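Local coordinates for checkpoint serine/threonine-protein kinase BUB1 (Saccharomyces cerevisiae, PDB 3ESL), which takes part in the spindle checkpoint that delays anaphase until chromosomes are bioriented, as a kinase that phosphorylates BUB3 and itself, and is represented by its all-helical N-terminal domain, at residues P77-I82 against K108-K113; F102-N107 against R189-F194; W85-F90 against H96-T101; K135-L140 against E180-R185. All coordinates share one frame; numbering follows the deposited sequence.

Following the chain from the N terminus, helix 77-90 opens interaction 1, which closes when the loop after helix 95-108 returns to its first turn. Interaction 3 nests inside that loop and closes the short hairpin between helices 77-90 and 95-108. Interaction 2 opens on 102-107, before interaction 1 has closed, so the two cross; it closes only at 189-194, bringing the start of the last helix back onto helix 95-108. Nested within this long loop, interaction 4 joins helix 131-143 to helix 177-186. Contacts between interactions knit the whole together: Met105 meets Leu80, Glu97 bonds to the amide of Phe193, and Glu99 forms a salt bridge with Arg185.

Interaction 1. Residues P77-I82 against K108-K113; sequences PRFLKI and KGIGTK
In the TPR-type helical array of the BUB1 N-terminal domain, the first turn of helix 77-90, through Phe79 and Leu80, is met by Ile110 and Gly111 in the loop that follows helix 95-108. Ile110 sends its CG2 branch obliquely to the Phe79 ring, Ile110 CG2 lying 4.1 Å from Phe79 CE2. The branched isoleucine suits this place because CG2 can touch the ring while the residue also packs on Met105. Phe79 turns its ring away from its own N (chi1 -169°) and so holds it beside the loop, where Trp83 meets it edge-to-face and Leu64 and Ile67 of helix 49-67 touch it. The loop starts at a Schellman motif: Gly109 takes positive phi and ends helix 95-108, turning the chain so that Ile110 and Gly111 come against helix 77-90. Leu80 reaches over Gly111, Leu80 CD1 lying 4.3 Å from Gly111 CA. A beta-carbon at Gly111 would fall only 3.0 Å from Leu80 CD1, and phi is again positive (84°), so glycine fits on both counts. Backbone bonding between Gly111 and Arg74 and a bond from Lys113 N to Asn75 OD1 tie the loop to the residues just before helix 77-90.

Interaction 2. Residues F102-N107 against R189-F194; sequences FKYMFN and RTAPFF
Tyr104 carries most of this contact on the helix side, bringing its ring and CB up to Ala191 and Pro192. The CD1-CE1 side of the ring meets the alanine methyl: Tyr104 CE1 is 3.6 Å from Ala191 CB. Nearer its root, Tyr104 CB lies 3.7 Å from Pro192 CD, and the proline ring is set roughly square to the tyrosine side chain. Small and compact, alanine and proline let the chain pass close by the helix, with Tyr104 CA and Ala191 CA 5.9 Å apart. Cutting Tyr104 back to an alanine would probably open a gap beside the Ala191 methyl and would deprive Gln68 of the weak hydrogen bond it makes to the phenol oxygen.

A second shell fixes these partners. A chi1 of 177° points the tyrosine ring out from helix 95-108, where it also touches Trp83 of helix 77-90 and Tyr188 of the incoming loop. Pro192 is at the N-cap position of helix 193-200; the next residue, Phe193, gives its N-H to Glu97 OE1, so a side chain of helix 95-108 receives one of the amides at that helix start. Lys103 extends its amine to Arg185 O, holding the end of helix 177-186 nearby.

The final helix, 193-200, is thus brought back beside helices 77-90 and 95-108, where Phe194 stacks on Tyr86 and touches Thr101, while on another side of helix 95-108 Phe102 and Met105 pack against helix 115-127.

Interaction 3. Residues W85-F90 against H96-T101; sequences WYINLF and HESENT
No ring enters the touch of Ile87 with Ser98 and Thr101; the aromatic groups lie around it. Phe90 CB sits 4.1 Å above one face of the Tyr86 ring, toward its rim. Leu89 CB lies 3.7 Å above one face of the Phe90 ring, again toward the rim, while Leu89 CG lies in plane at the edge of the Trp85 ring. Between the helices Ile87 does the work. Ile87 CG2 approaches Ser98 OG at 3.5 Å, and the other branch meets Thr101 tip to tip, Ile87 CD1 lying 3.8 Å from Thr101 CG2. Helices 77-90 and 95-108 run roughly antiparallel as a helical hairpin, as in TPR-like folds, and small hydroxyl residues let its two arms come close, Ile87 CA and Ser98 CA being 5.9 Å apart. Each hydroxyl has a bond of its own: Ser98 OG to Asn94 O, just before the helix, and Thr101 OG1 to Glu97 O (2.8 Å), tilted 29° from the carbonyl plane. That oxygen takes Thr101 N from the opposite face. The hydroxyl bond helps hold Thr101 with CG2 turned to the isoleucine. An alanine in place of Ile87 has neither CG2 nor CD1, and would probably leave a gap before Thr101 CG2 and Ser98 OG.

Interaction 4. Residues K135-L140 against E180-R185; sequences KVLLEL and ERLKGR
Leu182 pushes its CD2 methyl into the angle between Val136 and Leu137, and the apolar contact rests on that single carbon. Leu182 CD2 lies 3.5 Å from Val136 CG1. The same Leu182 CD2 comes within 3.6 Å of the backbone N of Leu137. Valine and leucine are approached differently: Leu182 runs antiparallel alongside Val136 but lies roughly square to Leu137. An extended first torsion (chi1 -179°) carries Leu182 CG out from its own helix, far enough for CD2 to reach the backbone of the other, and the short, branched valine presents its CG1 methyl right beside the backbone, where CD2 meets it.

In the all-helical domain this joins helix 131-143 to helix 177-186, and both lean on helix 115-127, whose Leu125 touches Leu137 and Leu182 alike; Leu138, turned the other way, packs on helix 149-165.

The charged groups lie around this apolar centre. Within helix 177-186, Lys183 NZ forms a salt bridge with Glu180 OE2 at 3.1 Å, meeting the carboxylate from above, 43° out of its plane. Arg181 pairs with Glu133 near the start of helix 131-143, adding an ionic link between the same two helices. Arg185 reaches elsewhere: its NE makes a salt bridge with Glu99 on helix 95-108, and its guanidinium makes a cation-pi contact with Phe130.

Interaction 1. Residues P77-I82 against K108-K113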
# COMPACT_ATOMS: atom_id res chain seq x y z
N PRO A 77 -3.65 -2.49 -10.14
CA PRO A 77 -2.80 -1.38 -9.71
C PRO A 77 -3.56 -0.36 -8.88
O PRO A 77 -2.97 0.33 -8.05
CB PRO A 77 -2.33 -0.74 -11.03
CG PRO A 77 -3.33 -1.17 -12.04
CD PRO A 77 -3.82 -2.53 -11.61
N ARG A 78 -4.86 -0.25 -9.10
CA ARG A 78 -5.66 0.67 -8.28
C ARG A 78 -5.68 0.23 -6.82
O ARG A 78 -5.58 1.06 -5.90
CB ARG A 78 -7.09 0.76 -8.79
CG ARG A 78 -7.21 1.17 -10.24
CD ARG A 78 -8.66 1.02 -10.73
NE ARG A 78 -9.10 -0.38 -10.68
CZ ARG A 78 -10.38 -0.77 -10.69
NH1 ARG A 78 -11.35 0.14 -10.76
NH2 ARG A 78 -10.68 -2.05 -10.63
N PHE A 79 -5.82 -1.08 -6.60
CA PHE A 79 -5.82 -1.66 -5.26
C PHE A 79 -4.44 -1.48 -4.60
O PHE A 79 -4.33 -1.05 -3.45
CB PHE A 79 -6.18 -3.14 -5.34
CG PHE A 79 -6.45 -3.77 -4.00
CD1 PHE A 79 -7.21 -3.12 -3.02
CD2 PHE A 79 -6.00 -5.07 -3.75
CE1 PHE A 79 -7.46 -3.76 -1.77
CE2 PHE A 79 -6.24 -5.70 -2.52
CZ PHE A 79 -6.99 -5.04 -1.54
N LEU A 80 -3.39 -1.80 -5.35
CA LEU A 80 -2.03 -1.59 -4.84
C LEU A 80 -1.83 -0.16 -4.35
O LEU A 80 -1.26 0.06 -3.29
CB LEU A 80 -0.99 -1.94 -5.91
CG LEU A 80 0.45 -1.69 -5.46
CD1 LEU A 80 0.77 -2.46 -4.16
CD2 LEU A 80 1.45 -2.04 -6.58
N LYS A 81 -2.32 0.82 -5.11
CA LYS A 81 -2.11 2.21 -4.75
C LYS A 81 -2.77 2.56 -3.42
O LYS A 81 -2.25 3.36 -2.67
CB LYS A 81 -2.54 3.15 -5.87
CG LYS A 81 -1.57 3.14 -7.06
CD LYS A 81 -2.04 4.14 -8.12
CE LYS A 81 -1.46 3.82 -9.49
NZ LYS A 81 -0.01 4.17 -9.60
N ILE A 82 -3.92 1.94 -3.13
CA ILE A 82 -4.59 2.17 -1.84
C ILE A 82 -3.71 1.70 -0.69
O ILE A 82 -3.55 2.42 0.29
CB ILE A 82 -6.00 1.54 -1.79
CG1 ILE A 82 -6.84 2.04 -2.96
CG2 ILE A 82 -6.70 1.88 -0.45
CD1 ILE A 82 -8.08 1.23 -3.22
N LYS A 108 0.23 -12.55 0.68
CA LYS A 108 -1.05 -12.74 0.01
C LYS A 108 -0.99 -12.61 -1.52
O LYS A 108 -1.99 -12.79 -2.20
CB LYS A 108 -2.09 -11.77 0.58
CG LYS A 108 -2.50 -12.07 2.02
CD LYS A 108 -3.68 -11.22 2.47
CE LYS A 108 -5.02 -11.82 2.09
NZ LYS A 108 -5.45 -12.91 3.01
N GLY A 109 0.19 -12.29 -2.04
CA GLY A 109 0.37 -12.06 -3.48
C GLY A 109 -0.26 -10.77 -3.97
O GLY A 109 -0.55 -10.62 -5.18
N ILE A 110 -0.46 -9.82 -3.06
CA ILE A 110 -0.97 -8.51 -3.44
C ILE A 110 0.16 -7.63 -3.97
O ILE A 110 1.08 -7.27 -3.24
CB ILE A 110 -1.74 -7.82 -2.26
CG1 ILE A 110 -2.97 -8.66 -1.89
CG2 ILE A 110 -2.18 -6.39 -2.63
CD1 ILE A 110 -3.54 -8.33 -0.53
N GLY A 111 0.09 -7.30 -5.26
CA GLY A 111 1.05 -6.40 -5.88
C GLY A 111 2.34 -7.06 -6.34
O GLY A 111 3.22 -6.39 -6.87
N THR A 112 2.46 -8.36 -6.16
CA THR A 112 3.74 -9.03 -6.42
C THR A 112 4.09 -9.19 -7.90
O THR A 112 5.21 -9.60 -8.25
CB THR A 112 3.88 -10.35 -5.65
OG1 THR A 112 2.77 -11.20 -5.95
CG2 THR A 112 3.93 -10.08 -4.14
N LYS A 113 3.15 -8.85 -8.78
CA LYS A 113 3.43 -8.80 -10.21
C LYS A 113 3.54 -7.37 -10.73
O LYS A 113 3.63 -7.14 -11.95
CB LYS A 113 2.39 -9.61 -11.00
CG LYS A 113 2.35 -11.09 -10.64
CD LYS A 113 1.25 -11.81 -11.42
CE LYS A 113 1.09 -13.25 -10.93
NZ LYS A 113 0.19 -14.05 -11.82

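Interaction 2. Residues F102-N107 against R189-F194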
# COMPACT_ATOMS: atom_id res chain seq x y z
N PHE A 102 3.87 -4.35 4.04
CA PHE A 102 4.42 -4.86 2.79
C PHE A 102 4.59 -6.39 2.82
O PHE A 102 4.33 -7.07 1.83
CB PHE A 102 5.77 -4.22 2.46
CG PHE A 102 5.67 -2.84 1.86
CD1 PHE A 102 5.23 -2.67 0.55
CD2 PHE A 102 6.09 -1.73 2.59
CE1 PHE A 102 5.17 -1.38 -0.02
CE2 PHE A 102 6.03 -0.44 2.05
CZ PHE A 102 5.57 -0.27 0.73
N LYS A 103 5.05 -6.91 3.96
CA LYS A 103 5.21 -8.35 4.14
C LYS A 103 3.90 -9.14 4.05
O LYS A 103 3.85 -10.24 3.49
CB LYS A 103 5.90 -8.63 5.48
CG LYS A 103 7.36 -8.24 5.48
CD LYS A 103 7.94 -8.25 6.88
CE LYS A 103 7.78 -9.63 7.51
NZ LYS A 103 8.81 -9.89 8.57
N TYR A 104 2.84 -8.56 4.60
CA TYR A 104 1.50 -9.15 4.56
C TYR A 104 0.98 -9.21 3.12
O TYR A 104 0.50 -10.24 2.65
CB TYR A 104 0.58 -8.32 5.43
CG TYR A 104 -0.87 -8.73 5.45
CD1 TYR A 104 -1.31 -9.74 6.32
CD2 TYR A 104 -1.81 -8.09 4.65
CE1 TYR A 104 -2.66 -10.11 6.37
CE2 TYR A 104 -3.16 -8.45 4.69
CZ TYR A 104 -3.57 -9.46 5.55
OH TYR A 104 -4.90 -9.82 5.61
N MET A 105 1.09 -8.08 2.42
CA MET A 105 0.81 -8.03 0.99
C MET A 105 1.60 -9.11 0.21
O MET A 105 1.04 -9.84 -0.60
CB MET A 105 1.15 -6.64 0.45
CG MET A 105 0.27 -5.53 1.04
SD MET A 105 1.05 -3.92 0.74
CE MET A 105 0.80 -3.77 -1.01
N PHE A 106 2.90 -9.19 0.47
CA PHE A 106 3.77 -10.16 -0.23
C PHE A 106 3.24 -11.59 -0.02
O PHE A 106 3.09 -12.36 -0.96
CB PHE A 106 5.22 -10.03 0.25
CG PHE A 106 6.19 -10.85 -0.56
CD1 PHE A 106 6.70 -10.37 -1.76
CD2 PHE A 106 6.59 -12.11 -0.11
CE1 PHE A 106 7.60 -11.13 -2.52
CE2 PHE A 106 7.49 -12.88 -0.85
CZ PHE A 106 8.00 -12.39 -2.06
N ASN A 107 2.92 -11.90 1.24
CA ASN A 107 2.39 -13.22 1.61
C ASN A 107 1.07 -13.56 0.90
O ASN A 107 0.83 -14.72 0.56
CB ASN A 107 2.18 -13.29 3.12
CG ASN A 107 1.74 -14.68 3.59
OD1 ASN A 107 0.61 -14.87 4.05
ND2 ASN A 107 2.63 -15.65 3.45
N ARG A 189 5.09 -13.25 9.37
CA ARG A 189 4.90 -13.50 10.79
C ARG A 189 3.45 -13.24 11.22
O ARG A 189 2.75 -14.15 11.67
CB ARG A 189 5.87 -12.65 11.62
CG ARG A 189 7.35 -13.03 11.45
CD ARG A 189 7.70 -14.27 12.28
NE ARG A 189 7.22 -14.12 13.65
CZ ARG A 189 7.93 -13.62 14.65
NH1 ARG A 189 9.20 -13.25 14.45
NH2 ARG A 189 7.38 -13.50 15.85
N THR A 190 3.01 -12.00 11.04
CA THR A 190 1.76 -11.52 11.62
C THR A 190 1.16 -10.42 10.71
O THR A 190 1.92 -9.72 10.04
CB THR A 190 2.02 -10.96 13.06
OG1 THR A 190 0.79 -10.68 13.71
CG2 THR A 190 2.90 -9.70 13.05
N ALA A 191 -0.17 -10.31 10.65
CA ALA A 191 -0.79 -9.14 10.00
C ALA A 191 -0.44 -7.84 10.74
O ALA A 191 -0.25 -7.85 11.96
CB ALA A 191 -2.29 -9.31 9.91
N PRO A 192 -0.37 -6.72 10.00
CA PRO A 192 -0.12 -5.44 10.66
C PRO A 192 -1.22 -5.15 11.67
O PRO A 192 -2.35 -5.63 11.51
CB PRO A 192 -0.16 -4.41 9.52
CG PRO A 192 -0.78 -5.10 8.37
CD PRO A 192 -0.49 -6.56 8.53
N PHE A 193 -0.89 -4.38 12.69
CA PHE A 193 -1.84 -4.11 13.75
C PHE A 193 -3.14 -3.50 13.27
O PHE A 193 -4.20 -3.84 13.78
CB PHE A 193 -1.24 -3.26 14.86
CG PHE A 193 -2.17 -3.08 16.03
CD1 PHE A 193 -2.58 -4.19 16.77
CD2 PHE A 193 -2.65 -1.82 16.36
CE1 PHE A 193 -3.46 -4.03 17.86
CE2 PHE A 193 -3.52 -1.65 17.45
CZ PHE A 193 -3.93 -2.76 18.19
N PHE A 194 -3.08 -2.60 12.27
CA PHE A 194 -4.31 -1.92 11.86
C PHE A 194 -5.34 -2.90 11.32
O PHE A 194 -6.55 -2.70 11.46
CB PHE A 194 -4.05 -0.75 10.89
CG PHE A 194 -3.79 -1.16 9.45
CD1 PHE A 194 -2.49 -1.40 9.01
CD2 PHE A 194 -4.85 -1.26 8.54
CE1 PHE A 194 -2.25 -1.76 7.67
CE2 PHE A 194 -4.62 -1.63 7.21
CZ PHE A 194 -3.33 -1.88 6.77

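Interaction 3. Residues W85-F90 against H96-T101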
# COMPACT_ATOMS: atom_id res chain seq x y z
N TRP A 85 -0.86 4.25 -0.41
CA TRP A 85 -1.38 5.50 0.17
C TRP A 85 -1.60 5.33 1.66
O TRP A 85 -1.27 6.22 2.44
CB TRP A 85 -2.66 5.95 -0.52
CG TRP A 85 -2.37 6.84 -1.72
CD1 TRP A 85 -2.47 6.51 -3.04
CD2 TRP A 85 -1.91 8.21 -1.69
NE1 TRP A 85 -2.12 7.58 -3.83
CE2 TRP A 85 -1.77 8.63 -3.03
CE3 TRP A 85 -1.62 9.11 -0.65
CZ2 TRP A 85 -1.34 9.93 -3.36
CZ3 TRP A 85 -1.19 10.40 -0.99
CH2 TRP A 85 -1.06 10.79 -2.33
N TYR A 86 -2.13 4.18 2.05
CA TYR A 86 -2.36 3.91 3.47
C TYR A 86 -1.06 3.96 4.27
O TYR A 86 -0.98 4.62 5.30
CB TYR A 86 -3.09 2.58 3.71
CG TYR A 86 -3.49 2.45 5.17
CD1 TYR A 86 -4.72 2.93 5.62
CD2 TYR A 86 -2.61 1.91 6.10
CE1 TYR A 86 -5.07 2.86 6.95
CE2 TYR A 86 -2.96 1.83 7.45
CZ TYR A 86 -4.19 2.29 7.86
OH TYR A 86 -4.53 2.20 9.18
N ILE A 87 -0.06 3.23 3.79
CA ILE A 87 1.23 3.19 4.46
C ILE A 87 1.81 4.60 4.58
O ILE A 87 2.26 5.00 5.65
CB ILE A 87 2.20 2.24 3.71
CG1 ILE A 87 1.70 0.78 3.79
CG2 ILE A 87 3.64 2.34 4.25
CD1 ILE A 87 2.30 -0.12 2.70
N ASN A 88 1.76 5.36 3.48
CA ASN A 88 2.37 6.70 3.45
C ASN A 88 1.64 7.72 4.33
O ASN A 88 2.28 8.57 4.97
CB ASN A 88 2.42 7.23 2.01
CG ASN A 88 3.39 6.46 1.12
OD1 ASN A 88 4.30 5.77 1.58
ND2 ASN A 88 3.20 6.59 -0.19
N LEU A 89 0.31 7.67 4.35
CA LEU A 89 -0.49 8.62 5.11
C LEU A 89 -0.52 8.31 6.60
O LEU A 89 -0.48 9.22 7.43
CB LEU A 89 -1.92 8.64 4.58
CG LEU A 89 -2.14 9.25 3.20
CD1 LEU A 89 -3.58 9.01 2.81
CD2 LEU A 89 -1.80 10.75 3.20
N PHE A 90 -0.58 7.02 6.94
CA PHE A 90 -0.92 6.62 8.30
C PHE A 90 0.16 5.86 9.07
O PHE A 90 0.14 5.83 10.31
CB PHE A 90 -2.26 5.86 8.32
CG PHE A 90 -3.41 6.68 7.81
CD1 PHE A 90 -3.84 7.81 8.51
CD2 PHE A 90 -4.04 6.35 6.62
CE1 PHE A 90 -4.90 8.58 8.03
CE2 PHE A 90 -5.10 7.12 6.14
CZ PHE A 90 -5.53 8.23 6.85
N HIS A 96 8.21 -0.61 11.51
CA HIS A 96 7.81 -2.00 11.66
C HIS A 96 6.42 -2.30 11.12
O HIS A 96 6.22 -3.32 10.47
CB HIS A 96 7.99 -2.48 13.10
CG HIS A 96 9.42 -2.70 13.47
ND1 HIS A 96 10.17 -3.72 12.93
CD2 HIS A 96 10.24 -2.02 14.29
CE1 HIS A 96 11.39 -3.66 13.41
NE2 HIS A 96 11.47 -2.64 14.25
N GLU A 97 5.48 -1.40 11.39
CA GLU A 97 4.13 -1.58 10.86
C GLU A 97 4.10 -1.37 9.35
O GLU A 97 3.40 -2.09 8.66
CB GLU A 97 3.13 -0.67 11.58
CG GLU A 97 2.83 -1.20 12.99
CD GLU A 97 2.32 -2.64 12.97
OE1 GLU A 97 1.29 -2.89 12.31
OE2 GLU A 97 2.97 -3.53 13.58
N SER A 98 4.88 -0.40 8.86
CA SER A 98 5.04 -0.24 7.39
C SER A 98 5.59 -1.51 6.74
O SER A 98 5.00 -2.03 5.78
CB SER A 98 5.92 0.96 7.03
OG SER A 98 5.29 2.18 7.37
N GLU A 99 6.71 -2.01 7.26
CA GLU A 99 7.32 -3.21 6.70
C GLU A 99 6.37 -4.41 6.83
O GLU A 99 6.26 -5.21 5.91
CB GLU A 99 8.67 -3.51 7.37
CG GLU A 99 9.37 -4.66 6.68
CD GLU A 99 10.65 -5.10 7.35
OE1 GLU A 99 10.65 -5.30 8.58
OE2 GLU A 99 11.66 -5.26 6.63
N ASN A 100 5.69 -4.52 7.97
CA ASN A 100 4.76 -5.62 8.17
C ASN A 100 3.60 -5.60 7.18
O ASN A 100 3.09 -6.64 6.78
CB ASN A 100 4.23 -5.64 9.60
CG ASN A 100 5.27 -6.11 10.60
OD1 ASN A 100 6.33 -6.62 10.21
ND2 ASN A 100 4.97 -5.96 11.88
N THR A 101 3.18 -4.39 6.81
CA THR A 101 2.14 -4.24 5.79
C THR A 101 2.66 -4.76 4.44
O THR A 101 1.98 -5.56 3.80
CB THR A 101 1.61 -2.80 5.71
OG1 THR A 101 1.16 -2.39 7.00
CG2 THR A 101 0.42 -2.70 4.73

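Interaction 4. Residues K135-L140 against E180-R185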
# COMPACT_ATOMS: atom_id res chain seq x y z
N LYS A 135 18.22 -3.41 -2.62
CA LYS A 135 18.65 -3.73 -3.98
C LYS A 135 18.12 -5.09 -4.39
O LYS A 135 17.57 -5.25 -5.48
CB LYS A 135 20.19 -3.67 -4.10
CG LYS A 135 20.74 -4.19 -5.42
CD LYS A 135 22.24 -3.92 -5.53
CE LYS A 135 22.81 -4.46 -6.83
NZ LYS A 135 24.01 -3.68 -7.23
N VAL A 136 18.25 -6.07 -3.50
CA VAL A 136 17.82 -7.44 -3.79
C VAL A 136 16.31 -7.48 -4.06
O VAL A 136 15.84 -8.23 -4.92
CB VAL A 136 18.19 -8.41 -2.65
CG1 VAL A 136 17.65 -9.81 -2.93
CG2 VAL A 136 19.71 -8.47 -2.49
N LEU A 137 15.56 -6.65 -3.34
CA LEU A 137 14.12 -6.57 -3.54
C LEU A 137 13.77 -6.09 -4.96
O LEU A 137 12.85 -6.62 -5.58
CB LEU A 137 13.51 -5.67 -2.49
CG LEU A 137 12.00 -5.71 -2.28
CD1 LEU A 137 11.49 -7.14 -2.16
CD2 LEU A 137 11.73 -4.89 -1.03
N LEU A 138 14.50 -5.11 -5.47
CA LEU A 138 14.28 -4.66 -6.85
C LEU A 138 14.60 -5.78 -7.84
O LEU A 138 13.84 -6.03 -8.79
CB LEU A 138 15.09 -3.40 -7.18
CG LEU A 138 14.70 -2.14 -6.42
CD1 LEU A 138 15.74 -1.04 -6.64
CD2 LEU A 138 13.29 -1.64 -6.82
N GLU A 139 15.70 -6.48 -7.60
CA GLU A 139 16.08 -7.61 -8.44
C GLU A 139 15.05 -8.75 -8.38
O GLU A 139 14.82 -9.44 -9.37
CB GLU A 139 17.48 -8.10 -8.07
CG GLU A 139 18.55 -7.03 -8.20
CD GLU A 139 19.91 -7.48 -7.71
OE1 GLU A 139 19.98 -8.36 -6.82
OE2 GLU A 139 20.92 -6.95 -8.23
N LEU A 140 14.43 -8.92 -7.21
CA LEU A 140 13.38 -9.92 -7.04
C LEU A 140 12.15 -9.58 -7.90
O LEU A 140 11.53 -10.46 -8.49
CB LEU A 140 12.97 -10.05 -5.57
CG LEU A 140 11.88 -11.06 -5.19
CD1 LEU A 140 12.27 -12.51 -5.56
CD2 LEU A 140 11.54 -10.97 -3.70
N GLU A 180 20.04 -13.48 1.62
CA GLU A 180 19.58 -14.27 2.77
C GLU A 180 19.02 -13.40 3.88
O GLU A 180 18.10 -13.82 4.59
CB GLU A 180 20.71 -15.16 3.29
CG GLU A 180 20.79 -16.51 2.58
CD GLU A 180 19.66 -17.47 2.98
OE1 GLU A 180 19.09 -17.31 4.08
OE2 GLU A 180 19.35 -18.38 2.18
N ARG A 181 19.56 -12.19 4.03
CA ARG A 181 19.04 -11.20 4.97
C ARG A 181 17.64 -10.75 4.55
O ARG A 181 16.74 -10.67 5.38
CB ARG A 181 19.98 -10.00 5.08
CG ARG A 181 21.18 -10.19 6.02
CD ARG A 181 21.92 -8.88 6.23
NE ARG A 181 22.62 -8.46 5.02
CZ ARG A 181 22.89 -7.20 4.70
NH1 ARG A 181 22.49 -6.20 5.48
NH2 ARG A 181 23.54 -6.92 3.58
N LEU A 182 17.47 -10.46 3.25
CA LEU A 182 16.15 -10.12 2.71
C LEU A 182 15.15 -11.25 2.89
O LEU A 182 14.02 -11.03 3.35
CB LEU A 182 16.21 -9.70 1.24
CG LEU A 182 14.84 -9.30 0.64
CD1 LEU A 182 14.28 -8.05 1.31
CD2 LEU A 182 14.90 -9.12 -0.87
N LYS A 183 15.55 -12.47 2.53
CA LYS A 183 14.72 -13.65 2.72
C LYS A 183 14.21 -13.74 4.16
O LYS A 183 13.01 -13.96 4.39
CB LYS A 183 15.49 -14.93 2.36
CG LYS A 183 14.64 -16.19 2.40
CD LYS A 183 15.48 -17.45 2.23
CE LYS A 183 16.03 -17.60 0.82
NZ LYS A 183 16.73 -18.91 0.63
N GLY A 184 15.12 -13.55 5.12
CA GLY A 184 14.77 -13.51 6.54
C GLY A 184 13.77 -12.42 6.87
O GLY A 184 12.82 -12.65 7.63
N ARG A 185 13.98 -11.23 6.30
CA ARG A 185 13.06 -10.10 6.47
C ARG A 185 11.68 -10.37 5.87
O ARG A 185 10.68 -9.81 6.34
CB ARG A 185 13.63 -8.83 5.84
CG ARG A 185 14.91 -8.32 6.46
CD ARG A 185 15.00 -6.80 6.38
NE ARG A 185 14.11 -6.15 7.34
CZ ARG A 185 14.32 -6.10 8.66
NH1 ARG A 185 15.41 -6.65 9.19
NH2 ARG A 185 13.45 -5.48 9.44